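Local coordinates for protein translation initiation factor 4E (PDB 3M94) that binds the trimethylguanosine (m2,2,7G) cap at the 5' end of messenger RNA and probably recruits capped messages for translation initiation, at residues Ala118-Arg123 with Asp127-Trp132; Val81-Gln86 with Asp93-Glu98; Gln147-Lys152 with Glu159-Glu164. All blocks are in the same frame, centred on the assembly; numbering follows the deposited sequence.

Interaction 1 of 3, residues Ala118-Arg123 with Asp127-Trp132. With M7M (N,N,7-trimethylguanosine 5'-(trihydrogen diphosphate)), chain C.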
loop_
_atom_site.group_PDB
_atom_site.type_symbol
_atom_site.label_atom_id
_atom_site.label_comp_id
_atom_site.label_asym_id
_atom_site.label_seq_id
_atom_site.Cartn_x
_atom_site.Cartn_y
_atom_site.Cartn_z
ATOM N N ALA A 118 -1.249 0.511 -2.703
ATOM C CA ALA A 118 -0.928 -0.017 -1.371
ATOM C C ALA A 118 -2.082 -0.809 -0.761
ATOM O O ALA A 118 -3.255 -0.554 -1.064
ATOM C CB ALA A 118 -0.559 1.116 -0.449
ATOM N N VAL A 119 -1.741 -1.732 0.139
ATOM C CA VAL A 119 -2.735 -2.569 0.801
ATOM C C VAL A 119 -2.411 -2.732 2.281
ATOM O O VAL A 119 -1.266 -3.049 2.652
ATOM C CB VAL A 119 -2.769 -3.994 0.189
ATOM C CG1 VAL A 119 -3.876 -4.863 0.841
ATOM C CG2 VAL A 119 -2.937 -3.938 -1.316
ATOM N N VAL A 120 -3.420 -2.532 3.126
ATOM C CA VAL A 120 -3.314 -2.980 4.496
ATOM C C VAL A 120 -4.340 -4.085 4.764
ATOM O O VAL A 120 -5.539 -3.900 4.527
ATOM C CB VAL A 120 -3.385 -1.817 5.527
ATOM C CG1 VAL A 120 -4.629 -0.947 5.323
ATOM C CG2 VAL A 120 -3.310 -2.361 6.982
ATOM N N ASN A 121 -3.849 -5.238 5.226
ATOM C CA ASN A 121 -4.699 -6.343 5.660
ATOM C C ASN A 121 -4.677 -6.373 7.181
ATOM O O ASN A 121 -3.607 -6.476 7.781
ATOM C CB ASN A 121 -4.190 -7.687 5.108
ATOM C CG ASN A 121 -3.950 -7.649 3.601
ATOM O OD1 ASN A 121 -2.812 -7.750 3.150
ATOM N ND2 ASN A 121 -5.024 -7.496 2.819
ATOM N N VAL A 122 -5.848 -6.253 7.803
ATOM C CA VAL A 122 -5.946 -6.325 9.253
ATOM C C VAL A 122 -6.331 -7.754 9.604
ATOM O O VAL A 122 -7.402 -8.234 9.186
ATOM C CB VAL A 122 -6.967 -5.306 9.821
ATOM C CG1 VAL A 122 -7.317 -5.616 11.262
ATOM C CG2 VAL A 122 -6.432 -3.899 9.718
ATOM N N ARG A 123 -5.459 -8.431 10.361
ATOM C CA ARG A 123 -5.646 -9.843 10.689
ATOM C C ARG A 123 -5.385 -10.154 12.185
ATOM O O ARG A 123 -4.701 -9.393 12.882
ATOM C CB ARG A 123 -4.745 -10.722 9.794
ATOM C CG ARG A 123 -4.948 -10.587 8.269
ATOM C CD ARG A 123 -6.319 -11.104 7.806
ATOM N NE ARG A 123 -6.548 -10.927 6.364
ATOM C CZ ARG A 123 -7.034 -9.826 5.778
ATOM N NH1 ARG A 123 -7.356 -8.746 6.487
ATOM N NH2 ARG A 123 -7.202 -9.804 4.462
ATOM N N ASP A 127 -1.065 -8.035 11.311
ATOM C CA ASP A 127 -1.398 -7.180 10.167
ATOM C C ASP A 127 -0.255 -7.105 9.147
ATOM O O ASP A 127 0.906 -7.324 9.495
ATOM C CB ASP A 127 -1.753 -5.783 10.649
ATOM C CG ASP A 127 -2.636 -5.800 11.873
ATOM O OD1 ASP A 127 -3.808 -6.249 11.787
ATOM O OD2 ASP A 127 -2.145 -5.358 12.929
ATOM N N LYS A 128 -0.609 -6.795 7.897
ATOM C CA LYS A 128 0.319 -6.673 6.783
ATOM C C LYS A 128 0.065 -5.369 6.013
ATOM O O LYS A 128 -1.079 -5.055 5.664
ATOM C CB LYS A 128 0.172 -7.867 5.836
ATOM C CG LYS A 128 0.574 -9.219 6.472
ATOM C CD LYS A 128 0.311 -10.414 5.570
ATOM C CE LYS A 128 -1.163 -10.747 5.467
ATOM N NZ LYS A 128 -1.330 -12.110 4.885
ATOM N N VAL A 129 1.135 -4.607 5.788
ATOM C CA VAL A 129 1.117 -3.438 4.902
ATOM C C VAL A 129 1.975 -3.809 3.696
ATOM O O VAL A 129 3.116 -4.228 3.869
ATOM C CB VAL A 129 1.668 -2.181 5.619
ATOM C CG1 VAL A 129 1.777 -0.983 4.660
ATOM C CG2 VAL A 129 0.814 -1.818 6.829
ATOM N N SER A 130 1.422 -3.678 2.490
ATOM C CA SER A 130 2.110 -4.071 1.262
ATOM C C SER A 130 2.096 -2.969 0.203
ATOM O O SER A 130 1.164 -2.165 0.148
ATOM C CB SER A 130 1.456 -5.303 0.657
ATOM O OG SER A 130 1.699 -6.427 1.461
ATOM N N LEU A 131 3.110 -2.969 -0.656
ATOM C CA LEU A 131 3.144 -2.042 -1.797
ATOM C C LEU A 131 3.232 -2.881 -3.064
ATOM O O LEU A 131 4.204 -3.599 -3.253
ATOM C CB LEU A 131 4.317 -1.055 -1.683
ATOM C CG LEU A 131 4.539 -0.020 -2.808
ATOM C CD1 LEU A 131 3.325 0.879 -3.014
ATOM C CD2 LEU A 131 5.776 0.839 -2.515
ATOM N N TRP A 132 2.216 -2.770 -3.915
ATOM C CA TRP A 132 2.114 -3.545 -5.161
ATOM C C TRP A 132 2.752 -2.812 -6.343
ATOM O O TRP A 132 2.464 -1.632 -6.571
ATOM C CB TRP A 132 0.645 -3.829 -5.514
ATOM C CG TRP A 132 -0.070 -4.814 -4.624
ATOM C CD1 TRP A 132 0.198 -5.095 -3.315
ATOM C CD2 TRP A 132 -1.208 -5.607 -4.978
ATOM N NE1 TRP A 132 -0.681 -6.030 -2.841
ATOM C CE2 TRP A 132 -1.559 -6.365 -3.838
ATOM C CE3 TRP A 132 -1.944 -5.774 -6.154
ATOM C CZ2 TRP A 132 -2.627 -7.264 -3.834
ATOM C CZ3 TRP A 132 -3.015 -6.666 -6.153
ATOM C CH2 TRP A 132 -3.344 -7.399 -4.997
HETATM O OAX M7M C . -4.307 -15.172 4.301
HETATM O OAY M7M C . -3.945 -13.166 5.694
HETATM P PAZ M7M C . -4.703 -13.629 4.500
HETATM O OBA M7M C . -6.188 -13.510 4.491
HETATM O OBB M7M C . -7.107 -10.751 -5.958
HETATM C CBC M7M C . -6.173 -10.193 -3.430
HETATM O OBD M7M C . -4.148 -12.861 3.206
HETATM N NBE M7M C . -8.610 -12.388 -6.207
HETATM C CBF M7M C . -7.814 -11.636 -5.456
HETATM C CBG M7M C . -7.810 -11.907 -4.119
HETATM N NBH M7M C . -7.106 -11.304 -3.202
HETATM C CBI M7M C . -7.410 -11.880 -2.052
HETATM O OBJ M7M C . -5.614 -10.843 3.169
HETATM P PBK M7M C . -5.018 -11.862 2.303
HETATM O OBL M7M C . -4.202 -11.504 1.117
HETATM C CBM M7M C . -9.353 -13.339 -5.646
HETATM N NBN M7M C . -9.352 -13.605 -4.339
HETATM C CBO M7M C . -8.567 -12.876 -3.555
HETATM N NBP M7M C . -8.305 -12.831 -2.272
HETATM C CBQ M7M C . -8.890 -13.698 -1.251
HETATM O OBR M7M C . -8.401 -13.375 0.037
HETATM C CBS M7M C . -7.427 -14.301 0.486
HETATM C CBT M7M C . -6.116 -13.583 0.716
HETATM O OBU M7M C . -6.213 -12.813 1.887
HETATM N NBV M7M C . -10.114 -14.039 -6.469
HETATM C CBW M7M C . -10.951 -15.086 -5.950
HETATM C CBX M7M C . -8.417 -15.086 -1.554
HETATM C CBY M7M C . -7.204 -15.226 -0.675
HETATM C CBZ M7M C . -10.083 -13.731 -7.878
HETATM O OCA M7M C . -9.458 -15.956 -1.151
HETATM O OCB M7M C . -7.027 -16.550 -0.203
HETATM O O HOH W 1 -0.959 -6.022 2.570
#

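Interaction 2 of 3, residues Val81-Gln86 with Asp93-Glu98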
loop_
_atom_site.group_PDB
_atom_site.type_symbol
_atom_site.label_atom_id
_atom_site.label_comp_id
_atom_site.label_asym_id
_atom_site.label_seq_id
_atom_site.Cartn_x
_atom_site.Cartn_y
_atom_site.Cartn_z
ATOM N N VAL A 81 5.312 -5.941 4.335
ATOM C CA VAL A 81 5.756 -5.560 5.678
ATOM C C VAL A 81 4.801 -6.244 6.668
ATOM O O VAL A 81 3.608 -5.941 6.678
ATOM C CB VAL A 81 5.648 -4.033 5.920
ATOM C CG1 VAL A 81 6.301 -3.651 7.242
ATOM C CG2 VAL A 81 6.238 -3.219 4.759
ATOM N N VAL A 82 5.309 -7.182 7.462
ATOM C CA VAL A 82 4.512 -7.758 8.554
ATOM C C VAL A 82 4.595 -6.854 9.781
ATOM O O VAL A 82 5.653 -6.323 10.105
ATOM C CB VAL A 82 4.888 -9.243 8.896
ATOM C CG1 VAL A 82 4.576 -10.158 7.703
ATOM C CG2 VAL A 82 6.360 -9.382 9.331
ATOM N N VAL A 83 3.459 -6.656 10.438
ATOM C CA VAL A 83 3.396 -5.826 11.637
ATOM C C VAL A 83 3.167 -6.783 12.812
ATOM O O VAL A 83 2.159 -7.496 12.848
ATOM C CB VAL A 83 2.271 -4.758 11.492
ATOM C CG1 VAL A 83 2.211 -3.830 12.683
ATOM C CG2 VAL A 83 2.478 -3.953 10.226
ATOM N N ASP A 84 4.126 -6.844 13.738
ATOM C CA ASP A 84 4.011 -7.724 14.899
ATOM C C ASP A 84 2.688 -7.448 15.614
ATOM O O ASP A 84 2.334 -6.290 15.846
ATOM C CB ASP A 84 5.214 -7.553 15.857
ATOM C CG ASP A 84 5.230 -8.588 17.011
ATOM O OD1 ASP A 84 4.252 -9.352 17.188
ATOM O OD2 ASP A 84 6.233 -8.641 17.763
ATOM N N LYS A 85 1.960 -8.524 15.932
ATOM C CA LYS A 85 0.729 -8.467 16.741
ATOM C C LYS A 85 0.892 -7.560 17.962
ATOM O O LYS A 85 -0.017 -6.813 18.316
ATOM C CB LYS A 85 0.328 -9.869 17.236
ATOM C CG LYS A 85 0.278 -10.971 16.176
ATOM C CD LYS A 85 0.082 -12.343 16.839
ATOM N N GLN A 86 2.062 -7.638 18.592
ATOM C CA GLN A 86 2.330 -6.942 19.853
ATOM C C GLN A 86 2.596 -5.456 19.665
ATOM O O GLN A 86 2.324 -4.665 20.556
ATOM C CB GLN A 86 3.511 -7.591 20.595
ATOM C CG GLN A 86 3.364 -9.090 20.859
ATOM C CD GLN A 86 2.121 -9.428 21.662
ATOM O OE1 GLN A 86 2.064 -9.194 22.869
ATOM N NE2 GLN A 86 1.119 -9.988 20.993
ATOM N N ASP A 93 -1.195 2.141 12.030
ATOM C CA ASP A 93 -1.678 3.396 11.425
ATOM C C ASP A 93 -0.565 4.290 10.887
ATOM O O ASP A 93 -0.728 4.916 9.835
ATOM C CB ASP A 93 -2.549 4.188 12.399
ATOM C CG ASP A 93 -3.796 3.436 12.803
ATOM O OD1 ASP A 93 -4.205 2.502 12.076
ATOM O OD2 ASP A 93 -4.351 3.771 13.872
ATOM N N HIS A 94 0.551 4.345 11.607
ATOM C CA HIS A 94 1.720 5.107 11.174
ATOM C C HIS A 94 2.268 4.557 9.851
ATOM O O HIS A 94 2.456 5.307 8.904
ATOM C CB HIS A 94 2.795 5.090 12.265
ATOM C CG HIS A 94 4.013 5.896 11.934
ATOM N ND1 HIS A 94 4.071 7.264 12.110
ATOM C CD2 HIS A 94 5.230 5.525 11.464
ATOM C CE1 HIS A 94 5.264 7.702 11.744
ATOM N NE2 HIS A 94 5.986 6.668 11.345
ATOM N N TYR A 95 2.509 3.247 9.794
ATOM C CA TYR A 95 2.982 2.593 8.574
ATOM C C TYR A 95 2.067 2.875 7.374
ATOM O O TYR A 95 2.540 3.288 6.319
ATOM C CB TYR A 95 3.126 1.085 8.792
ATOM C CG TYR A 95 4.420 0.624 9.466
ATOM C CD1 TYR A 95 4.686 -0.738 9.620
ATOM C CD2 TYR A 95 5.381 1.538 9.928
ATOM C CE1 TYR A 95 5.876 -1.195 10.228
ATOM C CE2 TYR A 95 6.582 1.093 10.534
ATOM C CZ TYR A 95 6.813 -0.280 10.686
ATOM O OH TYR A 95 7.979 -0.743 11.272
ATOM N N TRP A 96 0.763 2.647 7.551
ATOM C CA TRP A 96 -0.236 2.858 6.498
ATOM C C TRP A 96 -0.271 4.299 5.991
ATOM O O TRP A 96 -0.165 4.528 4.796
ATOM C CB TRP A 96 -1.619 2.416 6.983
ATOM C CG TRP A 96 -2.754 2.589 5.991
ATOM C CD1 TRP A 96 -3.891 3.279 6.195
ATOM C CD2 TRP A 96 -2.854 2.021 4.670
ATOM N NE1 TRP A 96 -4.707 3.186 5.090
ATOM C CE2 TRP A 96 -4.093 2.411 4.143
ATOM C CE3 TRP A 96 -2.008 1.215 3.885
ATOM C CZ2 TRP A 96 -4.520 2.048 2.851
ATOM C CZ3 TRP A 96 -2.439 0.825 2.618
ATOM C CH2 TRP A 96 -3.687 1.247 2.112
ATOM N N LEU A 97 -0.396 5.267 6.892
ATOM C CA LEU A 97 -0.442 6.675 6.496
ATOM C C LEU A 97 0.860 7.135 5.819
ATOM O O LEU A 97 0.804 7.796 4.781
ATOM C CB LEU A 97 -0.779 7.593 7.683
ATOM C CG LEU A 97 -0.873 9.104 7.371
ATOM C CD1 LEU A 97 -1.856 9.431 6.186
ATOM C CD2 LEU A 97 -1.271 9.889 8.619
ATOM N N GLU A 98 2.021 6.790 6.390
ATOM C CA GLU A 98 3.300 7.089 5.720
ATOM C C GLU A 98 3.367 6.517 4.293
ATOM O O GLU A 98 3.850 7.181 3.378
ATOM C CB GLU A 98 4.503 6.568 6.523
ATOM C CG GLU A 98 4.709 7.220 7.902
ATOM C CD GLU A 98 4.928 8.727 7.841
ATOM O OE1 GLU A 98 5.621 9.202 6.928
ATOM O OE2 GLU A 98 4.416 9.447 8.719
#

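Interaction 3 of 3, residues Gln147-Lys152 with Glu159-Glu164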
loop_
_atom_site.group_PDB
_atom_site.type_symbol
_atom_site.label_atom_id
_atom_site.label_comp_id
_atom_site.label_asym_id
_atom_site.label_seq_id
_atom_site.Cartn_x
_atom_site.Cartn_y
_atom_site.Cartn_z
ATOM N N GLN A 147 13.847 0.054 -0.900
ATOM C CA GLN A 147 14.757 0.837 -0.070
ATOM C C GLN A 147 14.051 2.119 0.395
ATOM O O GLN A 147 14.129 2.479 1.563
ATOM C CB GLN A 147 16.093 1.117 -0.791
ATOM C CG GLN A 147 16.906 -0.156 -1.124
ATOM C CD GLN A 147 18.069 0.072 -2.125
ATOM O OE1 GLN A 147 18.024 0.962 -2.979
ATOM N NE2 GLN A 147 19.107 -0.746 -2.013
ATOM N N ILE A 148 13.343 2.781 -0.515
ATOM C CA ILE A 148 12.580 3.983 -0.178
ATOM C C ILE A 148 11.443 3.661 0.810
ATOM O O ILE A 148 11.235 4.396 1.758
ATOM C CB ILE A 148 12.022 4.693 -1.446
ATOM C CG1 ILE A 148 13.170 5.259 -2.292
ATOM C CG2 ILE A 148 11.063 5.824 -1.067
ATOM C CD1 ILE A 148 12.815 5.475 -3.752
ATOM N N LEU A 149 10.720 2.568 0.587
ATOM C CA LEU A 149 9.647 2.147 1.510
ATOM C C LEU A 149 10.181 1.960 2.943
ATOM O O LEU A 149 9.616 2.471 3.914
ATOM C CB LEU A 149 9.021 0.842 1.012
ATOM C CG LEU A 149 7.999 0.099 1.879
ATOM C CD1 LEU A 149 6.721 0.905 1.977
ATOM C CD2 LEU A 149 7.702 -1.252 1.270
ATOM N N LYS A 150 11.282 1.222 3.044
ATOM C CA LYS A 150 11.947 0.943 4.304
ATOM C C LYS A 150 12.285 2.250 5.017
ATOM O O LYS A 150 12.050 2.385 6.225
ATOM C CB LYS A 150 13.226 0.129 4.040
ATOM C CG LYS A 150 13.934 -0.333 5.294
ATOM C CD LYS A 150 15.143 -1.185 4.942
ATOM C CE LYS A 150 16.149 -1.233 6.073
ATOM N NZ LYS A 150 15.696 -2.085 7.204
ATOM N N ALA A 151 12.822 3.203 4.246
ATOM C CA ALA A 151 13.233 4.504 4.757
ATOM C C ALA A 151 12.030 5.328 5.237
ATOM O O ALA A 151 11.999 5.796 6.372
ATOM C CB ALA A 151 14.052 5.277 3.687
ATOM N N LYS A 152 11.031 5.475 4.372
ATOM C CA LYS A 152 9.806 6.208 4.699
ATOM C C LYS A 152 9.142 5.682 5.959
ATOM O O LYS A 152 8.608 6.453 6.743
ATOM C CB LYS A 152 8.796 6.119 3.536
ATOM C CG LYS A 152 9.196 6.905 2.289
ATOM C CD LYS A 152 9.328 8.400 2.557
ATOM C CE LYS A 152 9.839 9.111 1.326
ATOM N NZ LYS A 152 9.668 10.592 1.466
ATOM N N GLU A 159 13.936 -6.231 11.223
ATOM C CA GLU A 159 12.648 -6.626 10.658
ATOM C C GLU A 159 12.651 -6.612 9.132
ATOM O O GLU A 159 12.168 -5.663 8.516
ATOM C CB GLU A 159 11.525 -5.757 11.227
ATOM C CG GLU A 159 11.290 -5.977 12.724
ATOM C CD GLU A 159 10.634 -4.787 13.410
ATOM O OE1 GLU A 159 10.365 -3.770 12.723
ATOM O OE2 GLU A 159 10.389 -4.870 14.639
ATOM N N PRO A 160 13.205 -7.675 8.517
ATOM C CA PRO A 160 13.270 -7.797 7.066
ATOM C C PRO A 160 11.939 -7.535 6.371
ATOM O O PRO A 160 10.878 -7.777 6.927
ATOM C CB PRO A 160 13.697 -9.263 6.849
ATOM C CG PRO A 160 13.530 -9.934 8.174
ATOM C CD PRO A 160 13.788 -8.860 9.170
ATOM N N ILE A 161 12.022 -6.990 5.167
ATOM C CA ILE A 161 10.874 -6.846 4.312
ATOM C C ILE A 161 11.240 -7.609 3.058
ATOM O O ILE A 161 12.434 -7.773 2.743
ATOM C CB ILE A 161 10.513 -5.361 4.053
ATOM C CG1 ILE A 161 11.663 -4.593 3.387
ATOM C CG2 ILE A 161 10.105 -4.690 5.370
ATOM C CD1 ILE A 161 11.229 -3.294 2.630
ATOM N N ARG A 162 10.231 -8.112 2.367
ATOM C CA ARG A 162 10.481 -8.966 1.221
ATOM C C ARG A 162 9.585 -8.658 0.049
ATOM O O ARG A 162 8.453 -8.178 0.203
ATOM C CB ARG A 162 10.412 -10.456 1.598
ATOM C CG ARG A 162 9.126 -10.921 2.245
ATOM C CD ARG A 162 9.311 -12.281 2.898
ATOM N NE ARG A 162 8.386 -12.449 4.020
ATOM C CZ ARG A 162 7.263 -13.165 3.985
ATOM N NH1 ARG A 162 6.900 -13.806 2.883
ATOM N NH2 ARG A 162 6.498 -13.244 5.065
ATOM N N TYR A 163 10.122 -8.919 -1.131
ATOM C CA TYR A 163 9.398 -8.725 -2.351
ATOM C C TYR A 163 9.097 -10.102 -2.914
ATOM O O TYR A 163 9.997 -10.925 -3.084
ATOM C CB TYR A 163 10.198 -7.887 -3.363
ATOM C CG TYR A 163 9.370 -7.600 -4.585
ATOM C CD1 TYR A 163 8.444 -6.558 -4.589
ATOM C CD2 TYR A 163 9.459 -8.411 -5.722
ATOM C CE1 TYR A 163 7.647 -6.309 -5.688
ATOM C CE2 TYR A 163 8.664 -8.170 -6.830
ATOM C CZ TYR A 163 7.757 -7.116 -6.798
ATOM O OH TYR A 163 6.967 -6.872 -7.888
ATOM N N GLU A 164 7.827 -10.347 -3.198
ATOM C CA GLU A 164 7.394 -11.639 -3.711
ATOM C C GLU A 164 6.397 -11.456 -4.835
ATOM O O GLU A 164 5.674 -10.456 -4.869
ATOM C CB GLU A 164 6.774 -12.462 -2.586
ATOM C CG GLU A 164 5.891 -11.627 -1.686
ATOM C CD GLU A 164 5.255 -12.412 -0.577
ATOM O OE1 GLU A 164 4.008 -12.452 -0.548
ATOM O OE2 GLU A 164 5.987 -12.974 0.269
HETATM O O HOH W 2 14.037 -4.284 6.777
#

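Interaction 1 of 3, residues Ala118-Arg123 with Asp127-Trp132
Val119 and Asn121 pair with Ser130 and Lys128 as the hydrogen-bonded pairs of an antiparallel beta hairpin, whose strands 118-121 and 127-132 run at 166° with their axes 4.7 Å apart. Each pair is joined by two backbone bonds, such as Ser130 N to Val119 O (2.8 Å) and Asn121 N to Lys128 O (2.8 Å). Val120 and Val129 form a non-hydrogen-bonded pair between them. The hairpin lies in the curved sheet of the eIF4E fold, its two faces serving different ends. Ala118, Val120 and Val129 face helix 88-104, while Val119, Asn121, Lys128 and Ser130 face the cap-binding side.

On that cap-binding side, methyl CG2 of Val119 sits over one face of the Trp132 indole, near its five-membered ring, in a CH-pi contact. A water joins the amide oxygen OD1 of Asn121 to OG of Ser130 and to Val119 O, and a bond from Asn121 ND2 to Asp56 holds the other end of the amide. Where the strand pairing ends, the carboxylate of Asp127 takes over: OD1 accepts the backbone N of Arg123 at 3.1 Å on the anti side, somewhat out of the carboxylate plane, and OD2 makes a salt bridge with Arg88.

Arg123 folds back along Asn121, whose CB lies 3.5 Å above one face of the guanidinium plane. NH1 donates to Val122 O and to Ser55 O, and NH2 makes a salt bridge with Asp56, so the group's rotation is fixed from several sides. NE is left to point at the terminal phosphate, reaching M7M OBA at 3.2 Å in a nearly straight bond (170°). Lys128 approaches the same phosphate by a bend at its third torsion (chi3 -74°), which brings NZ to 2.9 Å from M7M OAY.

Interaction 2 of 3, residues Val81-Gln86 with Asp93-Glu98
Tyr95 meets Val81 and Val83 along one side of its ring, and its side chain can be traced outward from the helix. CB points toward the strand from the backbone of helix 88-104, and chi1 of -82° turns CG away from the carbonyl carbon; this directs the ring across the two valines. At the first ring carbon on that side, CD1 lies 3.9 Å from CG2 of Val83 and also approaches Val81 CG1, so it touches both residues. One atom further, CE1 comes to 3.9 Å from CG1 of Val81. Both approaches are oblique to the ring. The hydroxyl lies beyond the valines, and its OH is 4.1 Å from OE1 of Glu159, a packing distance.

Val81 and Val83 stand two residues apart on strand 77-83, with CB pointing toward the helix in each. Their first torsions are nearly the same, yet CG1 of Val81 and CG2 of Val83 do the touching; the Tyr95 side chain crosses Val81 obliquely and runs past Val83 in the opposite direction. This is the layering of the eIF4E fold, in which helices pack on the convex back of the curved antiparallel sheet while the cap lies on the other side. Between the segments 81-86 and 93-98 the contact is apolar, with no hydrogen bond.

Ile155 touches both Tyr95 and Val81, and Leu92 and Arg88 pack on Val83. Next along the helix, Trp96 lies on Ala118 and Val120 of a neighbouring part of the sheet, and Leu97 packs against Phe38, Trp39 and Tyr42 of helix 35-42. As the chain leaves the strand it makes an Asx turn: OD1 of Asp84 accepts the backbone N of Gln86 at 3.1 Å, in an almost straight bond (176°) that arrives from above the carboxylate plane.

Interaction 3 of 3, residues Gln147-Lys152 with Glu159-Glu164
Leu149 is the first residue of helix segment 147-152 to meet the strand: its CD2 methyl lies 4.3 Å from CD1 of Ile161. The same leucine also packs on Leu99 of helix 88-104 and on Trp79, so it fills the layer between helix 139-153 and the sheet. Next comes Lys150, whose CB lies 4.2 Å from that same CD1 methyl. Ile161 thus presents one methyl to two consecutive residues of the helix; Trp79 and Ile155 also pack on Ile161.

Beyond CB the lysine chain runs extended through its first three torsions and turns only at the last (chi4 74°). Its ammonium NZ donates to a water 2.8 Å away, and that water in turn bonds to O of Glu159. NZ also bonds directly to Ile155 O and makes a salt bridge with Asp157. Lys152, further along, turns instead to Gln107.

This is plain packing of a helix on the convex back of the eIF4E sheet. The two contacts with the Ile161 methyl, both beyond 4 Å, bring no polar atom into the interior, and the lysine's charge is met outside this apolar contact by the loop leading from the helix into the strand.

Along the chain, interaction 2 comes first, then interaction 1, then interaction 3, all reaching one antiparallel sheet. The strands involved lie side by side in the order 115-121, 127-133, 77-83, 161-165, so the centres of interactions 1 and 2 are only about 8 Å apart and interaction 3 lies about 12 to 13 Å from either. The hairpin of interaction 1 is bonded through its second strand to the strand of interaction 2, which in turn neighbours that of interaction 3. Helices 88-104 and 139-153 back the sheet in interactions 2 and 3, while interaction 1 holds the cap diphosphate on the concave face. The set therefore spans the fold from its ligand pocket to its helical layer.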